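Local coordinates for protein glucokinase (Enterococcus faecalis, PDB 2QM1) that probably phosphorylates glucose with ATP as a ROK-family kinase, and binds a zinc ion, at residues 170-175 against 185-190; 248-253 against 281-286; 5-10 against 66-71; 109-114 against 320-325; 11-16 against 90-95. All blocks are in the same frame, centred on the assembly; numbering follows the deposited sequence.

Contact 1: residues 170-175 against 185-190; sequences VTVDPN and GCLETV. With ZN (zinc ion), chain J.
Two successive backbone N-H groups converge on one carbonyl here: G185 O accepts from V172 N at 2.7 Å and from D173 N at 3.2 Å. The second donor lies in the carbonyl plane, on a lone pair; the first is tilted 22° from that plane. A third backbone bond, L187 N to V170 O at 2.9 Å, completes a single bridge between T171 and C186. Having no side chain, G185 brings its CA to 3.1 Å from D173 O in a CA-H...O contact; its positive phi of 78° turns the chain just ahead of the zinc ligand. C186 SG binds the zinc ion at 2.2 Å, with CB directed away from 170-175, and H169, C179 and C181 complete the site. The backbone bonds thus fix the chain on both sides of C186 while its thiolate faces the metal.

V172 spreads its two methyls over the second segment: CG1 meets L187 CB, and CG2 meets V190 CG2, both at 4.1 Å, while CG2 also lies 3.2 Å from G185 O. V172 CG2 sits between its backbone N and carbonyl carbon (CG1 chi1 -67°), which turns it toward V190. T189 OG1 bonds back to C186 O at 2.7 Å. D173 OD1 accepts from N175 N in an Asx turn, and T171 OG1 is held by K183. The zinc-bearing loop lies against helix 237-261, whose Y249 and A253 back V172, V190 and L187, while T171 and P174 pack on F290 of the second subunit.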
# COMPACT_ATOMS: atom_id res chain seq x y z
N VAL B 170 3.89 -9.50 -5.79
CA VAL B 170 2.70 -9.00 -6.50
C VAL B 170 2.53 -9.82 -7.79
O VAL B 170 3.50 -10.07 -8.50
CB VAL B 170 2.89 -7.48 -6.78
CG1 VAL B 170 2.02 -6.99 -7.90
CG2 VAL B 170 2.62 -6.70 -5.50
N THR B 171 1.32 -10.32 -8.04
CA THR B 171 1.01 -11.06 -9.27
C THR B 171 0.90 -10.06 -10.42
O THR B 171 0.03 -9.22 -10.43
CB THR B 171 -0.31 -11.89 -9.15
OG1 THR B 171 -0.20 -12.84 -8.09
CG2 THR B 171 -0.68 -12.60 -10.52
N VAL B 172 1.83 -10.11 -11.35
CA VAL B 172 1.74 -9.31 -12.55
C VAL B 172 1.13 -10.11 -13.71
O VAL B 172 0.76 -9.56 -14.72
CB VAL B 172 3.14 -8.72 -12.94
CG1 VAL B 172 3.62 -7.71 -11.91
CG2 VAL B 172 4.17 -9.83 -13.11
N ASP B 173 1.10 -11.44 -13.60
CA ASP B 173 0.55 -12.24 -14.67
C ASP B 173 -0.04 -13.44 -14.02
O ASP B 173 0.69 -14.33 -13.64
CB ASP B 173 1.62 -12.68 -15.67
CG ASP B 173 1.09 -13.54 -16.83
OD1 ASP B 173 -0.11 -13.99 -16.86
OD2 ASP B 173 1.93 -13.79 -17.74
N PRO B 174 -1.38 -13.46 -13.91
CA PRO B 174 -2.09 -14.57 -13.30
C PRO B 174 -1.78 -15.90 -13.97
O PRO B 174 -2.02 -16.94 -13.35
CB PRO B 174 -3.57 -14.21 -13.54
CG PRO B 174 -3.58 -12.75 -13.62
CD PRO B 174 -2.31 -12.41 -14.37
N ASN B 175 -1.28 -15.88 -15.21
CA ASN B 175 -0.93 -17.16 -15.87
C ASN B 175 0.56 -17.39 -16.03
O ASN B 175 0.96 -18.16 -16.88
CB ASN B 175 -1.60 -17.25 -17.25
CG ASN B 175 -3.09 -16.95 -17.20
OD1 ASN B 175 -3.85 -17.59 -16.47
ND2 ASN B 175 -3.51 -15.98 -18.00
N GLY B 185 3.40 -16.07 -11.48
CA GLY B 185 3.31 -14.74 -12.11
C GLY B 185 3.68 -13.56 -11.22
O GLY B 185 3.32 -12.41 -11.50
N CYS B 186 4.40 -13.86 -10.14
CA CYS B 186 5.02 -12.88 -9.32
C CYS B 186 5.96 -11.97 -10.12
O CYS B 186 6.63 -12.43 -11.04
CB CYS B 186 5.79 -13.54 -8.17
SG CYS B 186 4.69 -14.49 -7.09
N LEU B 187 6.01 -10.70 -9.73
CA LEU B 187 7.02 -9.77 -10.26
C LEU B 187 8.45 -10.34 -10.22
O LEU B 187 9.26 -10.16 -11.15
CB LEU B 187 6.93 -8.40 -9.56
CG LEU B 187 7.83 -7.26 -10.00
CD1 LEU B 187 7.64 -6.91 -11.50
CD2 LEU B 187 7.61 -6.04 -9.08
N GLU B 188 8.77 -11.03 -9.15
CA GLU B 188 10.09 -11.63 -9.01
C GLU B 188 10.49 -12.63 -10.10
O GLU B 188 11.70 -12.72 -10.43
CB GLU B 188 10.22 -12.32 -7.67
CG GLU B 188 11.60 -12.73 -7.35
CD GLU B 188 11.67 -13.41 -6.02
OE1 GLU B 188 11.97 -12.72 -5.02
OE2 GLU B 188 11.39 -14.62 -5.98
N THR B 189 9.52 -13.38 -10.62
CA THR B 189 9.77 -14.34 -11.73
C THR B 189 10.20 -13.65 -13.04
O THR B 189 10.72 -14.26 -13.98
CB THR B 189 8.50 -15.28 -12.04
OG1 THR B 189 7.44 -14.49 -12.59
CG2 THR B 189 7.97 -15.98 -10.80
N VAL B 190 9.96 -12.36 -13.15
CA VAL B 190 10.22 -11.71 -14.44
C VAL B 190 11.27 -10.58 -14.34
O VAL B 190 11.70 -10.00 -15.36
CB VAL B 190 8.86 -11.29 -15.17
CG1 VAL B 190 7.99 -12.55 -15.49
CG2 VAL B 190 8.05 -10.43 -14.30
ZN ZN J . 6.03 -15.23 -5.47

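Contact 2: residues 248-253 against 281-286; sequences FYLGLA and SRVEKY
Helix segments 248-253 and 281-286 cross at -52° with axes only 7.5 Å apart, and their backbones come nearest at G251 and Y286, CA to CA 4.5 Å. Lacking a side chain, G251 lets Y286 lie close against the helix surface, with G251 CA 3.8 Å from Y286 CB. The phenol ring then extends over the preceding turn. F248 CA stands over one face of the Y286 ring, 3.8 Å from its centroid, a CH-pi contact made by the backbone carbon itself. The phenyl of F248 adds an offset edge-to-face pair: its edge is turned toward the Y286 face, with centroids 5.7 Å apart and planes at 76°, and F248 CD1 comes to 3.9 Å from Y286 CE1. A chi1 of 173° puts the F248 ring opposite its own N-H and swings it across to present its edge to the tyrosine.

Helix 277-289 belongs to the beta-alpha-beta crossover that joins strand 265-269 to its parallel neighbour 300-303 in the second sheet of this actin-like ATPase fold, and helix 237-261 leads into the first of those strands. The crossing therefore sets two consecutive helices against each other.

On the other side of G251, the two branched side chains L250 and V283 meet obliquely, L250 CD1 at 3.9 Å from V283 CG2, with L250 CB also against both valine methyls. No hydrogen bond spans the two segments. The tyrosine hydroxyl instead bonds D244 within helix 237-261, which ties the far end of the Y286 ring to the helix it packs on. F248 also meets F290 edge-to-face and touches P174 of the second subunit.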
# COMPACT_ATOMS: atom_id res chain seq x y z
N PHE B 248 7.51 -3.42 -18.77
CA PHE B 248 6.03 -3.59 -18.76
C PHE B 248 5.58 -4.07 -17.37
O PHE B 248 4.75 -3.45 -16.69
CB PHE B 248 5.57 -4.54 -19.90
CG PHE B 248 4.11 -4.90 -19.86
CD1 PHE B 248 3.16 -4.11 -20.51
CD2 PHE B 248 3.67 -6.01 -19.13
CE1 PHE B 248 1.82 -4.42 -20.45
CE2 PHE B 248 2.34 -6.33 -19.05
CZ PHE B 248 1.40 -5.52 -19.73
N TYR B 249 6.16 -5.17 -16.92
CA TYR B 249 5.73 -5.79 -15.67
C TYR B 249 6.14 -4.93 -14.48
O TYR B 249 5.37 -4.80 -13.55
CB TYR B 249 6.37 -7.18 -15.51
CG TYR B 249 5.81 -8.26 -16.43
CD1 TYR B 249 4.44 -8.53 -16.46
CD2 TYR B 249 6.65 -9.01 -17.25
CE1 TYR B 249 3.92 -9.54 -17.29
CE2 TYR B 249 6.14 -10.03 -18.08
CZ TYR B 249 4.78 -10.28 -18.09
OH TYR B 249 4.27 -11.26 -18.90
N LEU B 250 7.35 -4.37 -14.51
CA LEU B 250 7.73 -3.43 -13.46
C LEU B 250 6.84 -2.22 -13.51
O LEU B 250 6.51 -1.71 -12.47
CB LEU B 250 9.19 -2.99 -13.53
CG LEU B 250 10.24 -4.05 -13.18
CD1 LEU B 250 11.48 -3.77 -14.01
CD2 LEU B 250 10.55 -4.00 -11.68
N GLY B 251 6.48 -1.75 -14.71
CA GLY B 251 5.53 -0.64 -14.82
C GLY B 251 4.12 -0.93 -14.27
O GLY B 251 3.49 -0.07 -13.66
N LEU B 252 3.60 -2.13 -14.51
CA LEU B 252 2.30 -2.51 -13.98
C LEU B 252 2.33 -2.56 -12.47
O LEU B 252 1.43 -2.06 -11.82
CB LEU B 252 1.88 -3.88 -14.51
CG LEU B 252 0.54 -4.50 -14.10
CD1 LEU B 252 -0.66 -3.66 -14.45
CD2 LEU B 252 0.50 -5.86 -14.85
N ALA B 253 3.36 -3.19 -11.93
CA ALA B 253 3.42 -3.42 -10.51
C ALA B 253 3.69 -2.10 -9.82
O ALA B 253 3.01 -1.80 -8.89
CB ALA B 253 4.50 -4.47 -10.19
N SER B 281 13.90 4.85 -17.43
CA SER B 281 13.05 5.38 -18.45
C SER B 281 11.93 4.42 -18.85
O SER B 281 10.76 4.84 -18.97
CB SER B 281 13.89 5.76 -19.67
OG SER B 281 13.38 6.98 -20.17
N ARG B 282 12.27 3.14 -19.03
CA ARG B 282 11.34 2.18 -19.56
C ARG B 282 10.37 1.80 -18.47
O ARG B 282 9.19 1.57 -18.73
CB ARG B 282 12.10 1.01 -20.21
CG ARG B 282 12.50 1.38 -21.66
CD ARG B 282 13.90 1.01 -22.09
NE ARG B 282 14.61 2.19 -22.60
CZ ARG B 282 14.59 2.62 -23.86
NH1 ARG B 282 15.26 3.72 -24.22
NH2 ARG B 282 13.88 1.96 -24.77
N VAL B 283 10.84 1.82 -17.23
CA VAL B 283 9.93 1.60 -16.13
C VAL B 283 8.92 2.75 -16.08
O VAL B 283 7.67 2.50 -16.06
CB VAL B 283 10.62 1.31 -14.79
CG1 VAL B 283 9.53 1.12 -13.73
CG2 VAL B 283 11.42 0.02 -14.94
N GLU B 284 9.45 3.98 -16.08
CA GLU B 284 8.63 5.19 -16.00
C GLU B 284 7.59 5.22 -17.14
O GLU B 284 6.41 5.54 -16.92
CB GLU B 284 9.51 6.45 -16.07
CG GLU B 284 8.70 7.73 -16.02
CD GLU B 284 9.51 8.94 -16.41
OE1 GLU B 284 9.51 9.27 -17.64
OE2 GLU B 284 10.09 9.56 -15.49
N LYS B 285 8.01 4.82 -18.32
CA LYS B 285 7.11 4.79 -19.48
C LYS B 285 5.85 3.90 -19.30
O LYS B 285 4.74 4.29 -19.63
CB LYS B 285 7.88 4.38 -20.72
CG LYS B 285 6.92 4.09 -21.88
CD LYS B 285 7.48 3.30 -23.06
CE LYS B 285 6.38 3.34 -24.13
NZ LYS B 285 6.73 2.84 -25.50
N TYR B 286 6.03 2.70 -18.77
CA TYR B 286 4.90 1.84 -18.48
C TYR B 286 4.13 2.22 -17.21
O TYR B 286 2.93 2.09 -17.17
CB TYR B 286 5.33 0.37 -18.47
CG TYR B 286 5.65 -0.17 -19.87
CD1 TYR B 286 4.63 -0.42 -20.76
CD2 TYR B 286 6.96 -0.44 -20.27
CE1 TYR B 286 4.87 -0.91 -22.04
CE2 TYR B 286 7.23 -0.95 -21.56
CZ TYR B 286 6.16 -1.18 -22.43
OH TYR B 286 6.33 -1.66 -23.72

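Contact 3: residues 5-10 against 66-71; sequences DKKIIG and EDFVGI
Parallel pairing between the central strand 7-13 and its neighbour 68-75, in the five-stranded sheet of the N-terminal actin-like ATPase domain, begins here, with K7 beside F68 and I9 beside I71. Three backbone bonds join them: K7 N to D67 O at 2.9 Å, V69 N to K7 O at 2.7 Å and I9 N to G70 O. One more residue is used in 68-71 than in 7-10 between the two pairs, a beta bulge at V69, where psi turns to -39° and CB is directed at the partner strand. V69 CB there comes to 4.0 Å from I8 CG2, and V69 CG2 rests on K6 CB.

On the face carrying K7, I9, F68 and I71, the ethyl branch of I9 lies over the F68 ring: CD1 is 3.7 Å from the ring centroid, in a CH-pi contact offset toward the rim. I9 CB meets I71 CG1 at 3.9 Å. I22 of strand 17-24 and I110 extend this apolar layer.

At the start of the strands the side chains of K7 and D67 lie side by side, pointing the same way. K7 NZ forms a salt bridge with D67 OD2 at 3.0 Å, reaching it on the anti side, somewhat out of the carboxylate plane, and also bonds D5 O at 3.1 Å; a bend at chi4 brings the ammonium round to both. D5 O and D67 OD2, two acceptors in close company, thus share one positive group, which probably offsets their mutual repulsion and favours the charged form of the carboxylate.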
# COMPACT_ATOMS: atom_id res chain seq x y z
N ASP B 5 30.45 12.94 19.12
CA ASP B 5 31.07 11.68 19.56
C ASP B 5 30.12 10.49 19.51
O ASP B 5 30.57 9.34 19.57
CB ASP B 5 31.62 11.84 20.97
CG ASP B 5 32.79 12.83 21.03
OD1 ASP B 5 33.67 12.75 20.17
OD2 ASP B 5 32.81 13.72 21.91
N LYS B 6 28.82 10.74 19.42
CA LYS B 6 27.81 9.68 19.37
C LYS B 6 27.89 8.97 18.05
O LYS B 6 28.06 9.62 17.01
CB LYS B 6 26.40 10.24 19.46
CG LYS B 6 26.04 11.14 20.67
CD LYS B 6 26.66 10.74 21.95
CE LYS B 6 26.08 9.49 22.57
NZ LYS B 6 26.39 9.53 24.07
N LYS B 7 27.70 7.66 18.12
CA LYS B 7 27.78 6.74 16.99
C LYS B 7 26.60 5.76 17.01
O LYS B 7 26.00 5.48 18.06
CB LYS B 7 29.10 5.96 17.02
CG LYS B 7 30.41 6.84 16.98
CD LYS B 7 31.65 5.98 17.23
CE LYS B 7 32.99 6.79 17.22
NZ LYS B 7 32.99 7.80 18.33
N ILE B 8 26.23 5.30 15.81
CA ILE B 8 25.22 4.25 15.67
C ILE B 8 25.88 3.17 14.79
O ILE B 8 26.80 3.47 14.01
CB ILE B 8 23.88 4.80 15.06
CG1 ILE B 8 24.17 5.45 13.71
CG2 ILE B 8 23.24 5.84 15.98
CD1 ILE B 8 23.06 6.27 13.21
N ILE B 9 25.49 1.93 15.02
CA ILE B 9 25.98 0.79 14.26
C ILE B 9 24.84 0.27 13.36
O ILE B 9 23.71 0.07 13.83
CB ILE B 9 26.50 -0.34 15.19
CG1 ILE B 9 27.75 0.12 15.96
CG2 ILE B 9 26.80 -1.66 14.35
CD1 ILE B 9 28.12 -0.72 17.21
N GLY B 10 25.14 0.05 12.09
CA GLY B 10 24.17 -0.66 11.21
C GLY B 10 24.70 -2.02 10.78
O GLY B 10 25.89 -2.17 10.54
N GLU B 66 29.96 3.58 25.33
CA GLU B 66 28.89 4.50 25.66
C GLU B 66 28.73 5.61 24.64
O GLU B 66 27.78 6.37 24.71
CB GLU B 66 29.14 5.11 27.03
CG GLU B 66 30.34 6.06 27.09
CD GLU B 66 31.67 5.41 27.43
OE1 GLU B 66 32.61 6.18 27.73
OE2 GLU B 66 31.81 4.16 27.41
N ASP B 67 29.66 5.72 23.70
CA ASP B 67 29.43 6.55 22.51
C ASP B 67 28.31 6.01 21.63
O ASP B 67 27.76 6.76 20.83
CB ASP B 67 30.67 6.65 21.61
CG ASP B 67 31.70 7.65 22.10
OD1 ASP B 67 31.59 8.21 23.23
OD2 ASP B 67 32.67 7.83 21.32
N PHE B 68 28.03 4.71 21.71
CA PHE B 68 27.06 4.07 20.79
C PHE B 68 25.64 4.32 21.27
O PHE B 68 25.30 3.95 22.40
CB PHE B 68 27.29 2.55 20.65
CG PHE B 68 28.57 2.19 19.91
CD1 PHE B 68 29.63 1.65 20.59
CD2 PHE B 68 28.71 2.43 18.55
CE1 PHE B 68 30.80 1.35 19.94
CE2 PHE B 68 29.88 2.11 17.89
CZ PHE B 68 30.92 1.56 18.58
N VAL B 69 24.83 4.97 20.41
CA VAL B 69 23.43 5.31 20.76
C VAL B 69 22.57 4.05 20.61
O VAL B 69 21.68 3.74 21.44
CB VAL B 69 22.90 6.48 19.88
CG1 VAL B 69 21.36 6.62 19.97
CG2 VAL B 69 23.64 7.79 20.21
N GLY B 70 22.88 3.30 19.57
CA GLY B 70 22.42 1.92 19.47
C GLY B 70 22.81 1.18 18.20
O GLY B 70 23.61 1.67 17.39
N ILE B 71 22.19 0.03 17.99
CA ILE B 71 22.49 -0.86 16.81
C ILE B 71 21.19 -1.10 16.07
O ILE B 71 20.19 -1.51 16.68
CB ILE B 71 23.04 -2.25 17.29
CG1 ILE B 71 24.37 -2.10 18.00
CG2 ILE B 71 23.28 -3.22 16.14
CD1 ILE B 71 24.63 -3.23 19.02
O HOH W 1 25.33 6.42 23.95

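Contact 4: residues 109-114 against 320-325; sequences GIPFAL and LQFSKE
P111 lays its CB over F322: the atom stands above the centre of the phenyl, 3.5 Å from the centroid and 11° off the ring normal, a CH-pi contact. P111 CG continues along the same side toward F322 CB at 3.9 Å, the two side chains sliding past each other in opposite directions. At the far end of the ring F322 CZ lies 3.6 Å from F112 O, and F322 CE1 lies 4.1 Å from A113 CB. The opposite face of the phenyl is taken by CG of its own neighbour Q321, so the ring is sandwiched between a proline and an aliphatic chain.

F322 ends a 3-10 turn, 320-322. L320 O accepts both S323 N and S323 OG, the latter at 2.9 Å, from the same face of its plane, and this double grip holds the turn as the chain leaves helix 310-318. Strand 112-116, an edge strand of the N-terminal sheet within this chain, is positioned in turn by backbone bonds of P111 and A113 to I71, and by F112 buried against helix 100-108.

No hydrogen bond crosses the contact. Attachment of the C-terminal tail to this edge of the sheet therefore rests on dispersion and shape, with the slightly polarised CH groups of proline facing the pi cloud.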
# COMPACT_ATOMS: atom_id res chain seq x y z
N GLY B 109 24.80 -5.24 25.41
CA GLY B 109 24.56 -4.17 26.40
C GLY B 109 24.38 -2.79 25.76
O GLY B 109 24.59 -1.74 26.41
N ILE B 110 23.98 -2.80 24.50
CA ILE B 110 23.63 -1.57 23.82
C ILE B 110 22.32 -1.80 23.05
O ILE B 110 22.13 -2.85 22.45
CB ILE B 110 24.79 -1.02 22.95
CG1 ILE B 110 24.46 -1.01 21.47
CG2 ILE B 110 26.12 -1.69 23.24
CD1 ILE B 110 24.20 0.34 21.00
N PRO B 111 21.41 -0.80 23.07
CA PRO B 111 20.05 -1.00 22.55
C PRO B 111 20.04 -1.42 21.07
O PRO B 111 20.87 -0.95 20.28
CB PRO B 111 19.35 0.36 22.78
CG PRO B 111 20.44 1.31 22.91
CD PRO B 111 21.62 0.59 23.52
N PHE B 112 19.10 -2.30 20.72
CA PHE B 112 19.09 -3.00 19.43
C PHE B 112 17.71 -2.93 18.80
O PHE B 112 16.71 -3.08 19.50
CB PHE B 112 19.53 -4.48 19.65
CG PHE B 112 19.50 -5.31 18.42
CD1 PHE B 112 18.38 -6.06 18.10
CD2 PHE B 112 20.57 -5.28 17.53
CE1 PHE B 112 18.35 -6.81 16.95
CE2 PHE B 112 20.55 -6.06 16.38
CZ PHE B 112 19.43 -6.82 16.10
N ALA B 113 17.65 -2.73 17.47
CA ALA B 113 16.42 -2.77 16.74
C ALA B 113 16.68 -3.52 15.44
O ALA B 113 17.79 -3.53 14.93
CB ALA B 113 15.89 -1.36 16.44
N LEU B 114 15.68 -4.21 14.93
CA LEU B 114 15.92 -4.87 13.66
C LEU B 114 14.72 -4.78 12.78
O LEU B 114 13.59 -4.55 13.24
CB LEU B 114 16.36 -6.35 13.84
CG LEU B 114 15.28 -7.42 14.06
CD1 LEU B 114 15.93 -8.74 14.35
CD2 LEU B 114 14.29 -7.05 15.15
N LEU B 320 18.28 5.35 15.88
CA LEU B 320 17.95 6.70 16.34
C LEU B 320 16.77 6.80 17.30
O LEU B 320 16.61 7.82 18.02
CB LEU B 320 17.74 7.62 15.16
CG LEU B 320 19.01 7.94 14.35
CD1 LEU B 320 18.58 8.48 12.98
CD2 LEU B 320 19.87 8.97 15.06
N GLN B 321 15.94 5.76 17.33
CA GLN B 321 14.82 5.73 18.27
C GLN B 321 15.29 5.71 19.71
O GLN B 321 14.50 6.05 20.60
CB GLN B 321 13.93 4.51 18.02
CG GLN B 321 14.70 3.24 18.01
CD GLN B 321 13.84 2.03 17.82
OE1 GLN B 321 13.95 1.32 16.81
NE2 GLN B 321 12.99 1.77 18.78
N PHE B 322 16.56 5.34 19.92
CA PHE B 322 17.16 5.29 21.27
C PHE B 322 17.87 6.54 21.77
O PHE B 322 18.38 6.51 22.86
CB PHE B 322 18.11 4.10 21.39
CG PHE B 322 17.47 2.80 21.00
CD1 PHE B 322 17.93 2.07 19.91
CD2 PHE B 322 16.36 2.33 21.72
CE1 PHE B 322 17.31 0.87 19.55
CE2 PHE B 322 15.74 1.13 21.35
CZ PHE B 322 16.21 0.42 20.27
N SER B 323 17.91 7.62 20.98
CA SER B 323 18.65 8.82 21.42
C SER B 323 18.05 9.42 22.70
O SER B 323 16.84 9.34 22.91
CB SER B 323 18.63 9.94 20.38
OG SER B 323 18.71 9.47 19.07
N LYS B 324 18.90 9.99 23.54
CA LYS B 324 18.43 10.75 24.69
C LYS B 324 17.67 11.94 24.07
O LYS B 324 18.13 12.55 23.13
CB LYS B 324 19.61 11.19 25.55
CG LYS B 324 19.31 11.76 26.94
CD LYS B 324 19.34 10.69 28.03
CE LYS B 324 19.50 11.28 29.47
NZ LYS B 324 20.78 12.08 29.67
N GLU B 325 16.48 12.23 24.53
CA GLU B 325 15.84 13.40 23.94
C GLU B 325 16.04 14.57 24.89
O GLU B 325 17.06 14.65 25.56
CB GLU B 325 14.36 13.14 23.63
CG GLU B 325 13.51 14.40 23.39
CD GLU B 325 13.50 14.86 21.93
OE1 GLU B 325 12.46 14.69 21.25
OE2 GLU B 325 14.54 15.41 21.48

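Contact 5: residues 11-16 against 90-95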
# COMPACT_ATOMS: atom_id res chain seq x y z
N ILE B 11 23.82 -3.01 10.71
CA ILE B 11 24.18 -4.35 10.28
C ILE B 11 23.30 -4.69 9.09
O ILE B 11 22.07 -4.53 9.15
CB ILE B 11 23.98 -5.41 11.38
CG1 ILE B 11 24.85 -5.04 12.61
CG2 ILE B 11 24.28 -6.85 10.81
CD1 ILE B 11 24.28 -5.50 14.04
N ASP B 12 23.95 -5.14 8.03
CA ASP B 12 23.28 -5.61 6.84
C ASP B 12 23.55 -7.13 6.67
O ASP B 12 24.55 -7.56 6.09
CB ASP B 12 23.71 -4.73 5.66
CG ASP B 12 23.11 -5.16 4.36
OD1 ASP B 12 22.36 -6.15 4.36
OD2 ASP B 12 23.41 -4.51 3.31
N LEU B 13 22.63 -7.93 7.21
CA LEU B 13 22.74 -9.39 7.24
C LEU B 13 22.21 -9.98 5.94
O LEU B 13 20.99 -9.96 5.71
CB LEU B 13 21.93 -9.97 8.44
CG LEU B 13 21.71 -11.49 8.46
CD1 LEU B 13 23.02 -12.29 8.42
CD2 LEU B 13 20.77 -12.05 9.61
N GLY B 14 23.10 -10.50 5.09
CA GLY B 14 22.68 -11.11 3.81
C GLY B 14 22.98 -12.60 3.75
O GLY B 14 23.72 -13.12 4.57
N GLY B 15 22.42 -13.30 2.76
CA GLY B 15 22.62 -14.78 2.68
C GLY B 15 24.06 -15.27 2.58
O GLY B 15 24.40 -16.39 2.98
N THR B 16 24.93 -14.41 2.04
CA THR B 16 26.36 -14.72 1.82
C THR B 16 27.35 -13.92 2.66
O THR B 16 28.40 -14.46 3.06
CB THR B 16 26.75 -14.41 0.36
OG1 THR B 16 25.60 -14.51 -0.48
CG2 THR B 16 27.79 -15.35 -0.09
N TYR B 90 14.39 -18.63 5.46
CA TYR B 90 14.71 -20.02 5.12
C TYR B 90 16.10 -20.14 4.50
O TYR B 90 16.82 -21.09 4.81
CB TYR B 90 13.62 -20.68 4.25
CG TYR B 90 12.82 -21.81 4.94
CD1 TYR B 90 12.15 -21.60 6.16
CD2 TYR B 90 12.71 -23.08 4.33
CE1 TYR B 90 11.41 -22.64 6.80
CE2 TYR B 90 11.97 -24.14 4.95
CZ TYR B 90 11.32 -23.92 6.18
OH TYR B 90 10.61 -24.97 6.75
N ASN B 91 16.48 -19.14 3.69
CA ASN B 91 17.81 -19.07 3.09
C ASN B 91 18.96 -19.04 4.09
O ASN B 91 20.11 -19.28 3.73
CB ASN B 91 17.92 -17.86 2.15
CG ASN B 91 17.57 -16.53 2.83
OD1 ASN B 91 16.51 -16.38 3.45
ND2 ASN B 91 18.45 -15.54 2.68
N LEU B 92 18.64 -18.78 5.35
CA LEU B 92 19.62 -18.72 6.41
C LEU B 92 19.66 -20.04 7.18
O LEU B 92 20.54 -20.24 8.01
CB LEU B 92 19.32 -17.56 7.36
CG LEU B 92 19.62 -16.13 6.87
CD1 LEU B 92 19.36 -15.08 7.97
CD2 LEU B 92 21.05 -15.99 6.32
N ASN B 93 18.70 -20.92 6.88
CA ASN B 93 18.48 -22.16 7.63
C ASN B 93 17.82 -21.91 8.99
O ASN B 93 17.80 -22.80 9.82
CB ASN B 93 19.79 -22.97 7.86
CG ASN B 93 20.32 -23.66 6.60
OD1 ASN B 93 19.55 -24.05 5.71
ND2 ASN B 93 21.66 -23.85 6.55
N TRP B 94 17.31 -20.72 9.24
CA TRP B 94 16.46 -20.51 10.41
C TRP B 94 15.08 -21.08 10.10
O TRP B 94 14.36 -20.50 9.33
CB TRP B 94 16.34 -19.02 10.75
CG TRP B 94 17.65 -18.41 11.20
CD1 TRP B 94 18.78 -19.07 11.57
CD2 TRP B 94 17.94 -17.01 11.33
NE1 TRP B 94 19.76 -18.18 11.91
CE2 TRP B 94 19.27 -16.91 11.77
CE3 TRP B 94 17.20 -15.84 11.12
CZ2 TRP B 94 19.89 -15.68 12.02
CZ3 TRP B 94 17.81 -14.62 11.35
CH2 TRP B 94 19.15 -14.55 11.79
N THR B 95 14.74 -22.24 10.66
CA THR B 95 13.43 -22.81 10.38
C THR B 95 12.46 -22.54 11.53
O THR B 95 11.26 -22.83 11.48
CB THR B 95 13.54 -24.31 10.09
OG1 THR B 95 14.23 -24.95 11.17
CG2 THR B 95 14.30 -24.52 8.78
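L13 and L92 meet tip to tip in the tight half of this contact, L13 CD2 at 3.7 Å from L92 CD1. The same L13 methyl comes equally near W94 CH2, the L13 and W94 side chains coming from opposite directions. L92 CD1 in its turn lies over one face of the W94 indole, 3.7 Å above the plane and offset toward the rim, so two leucine methyls and the benzo end of the indole form one compact apolar cluster. With chi1 at 168°, L13 extends away from its own N-H toward 90-95. I46 of helix 46-60 adjoins both L13 and W94, and M73 and T75 of strand 68-75 flank the leucine.

L13 is the last residue of strand 7-13, and G14, G15 and T16 make the turn into strand 17-24. This D-x-G-G-T sequence matches the phosphate-binding loop of ROK kinases, a form of the D-x-G-x-T motif of the actin-like ATPase fold, and probably serves ATP here. Facing it, residues 90-92 form a 3-10 turn closed by N93 N to Y90 O at 2.8 Å.

Toward solvent the fit slackens. G15 CA is 4.1 Å from L92 CD2 and 4.2 Å from N91 ND2, both loose approaches, with G15 and N91 exposed, and no hydrogen bond joins the two segments. Several of their polar groups bond to other loops: T37 OG1 bonds G14 O, W94 NE1 bonds G43 O, and N93 ND2 bonds I39 O.

The five contacts fall into two groups on the two lobes of the kinase. Contacts 3, 4 and 5 share the N-terminal sheet: 3 and 5 both use strand 7-13, and 3 and 4 meet where strand 68-75 pairs with 112-116, their centres about 8 Å apart. Contacts 1 and 2, with centres about 14 Å apart, meet through Y249 and A253 of helix 237-261, and both reach the second subunit. Centres of contacts 1 and 3 are about 41 Å apart. Along the chain contacts 3 and 5 interleave, then come 1 and 2, and contact 4 spans both, bringing the C-terminal tail back to the N-terminal lobe after the other lobe is complete.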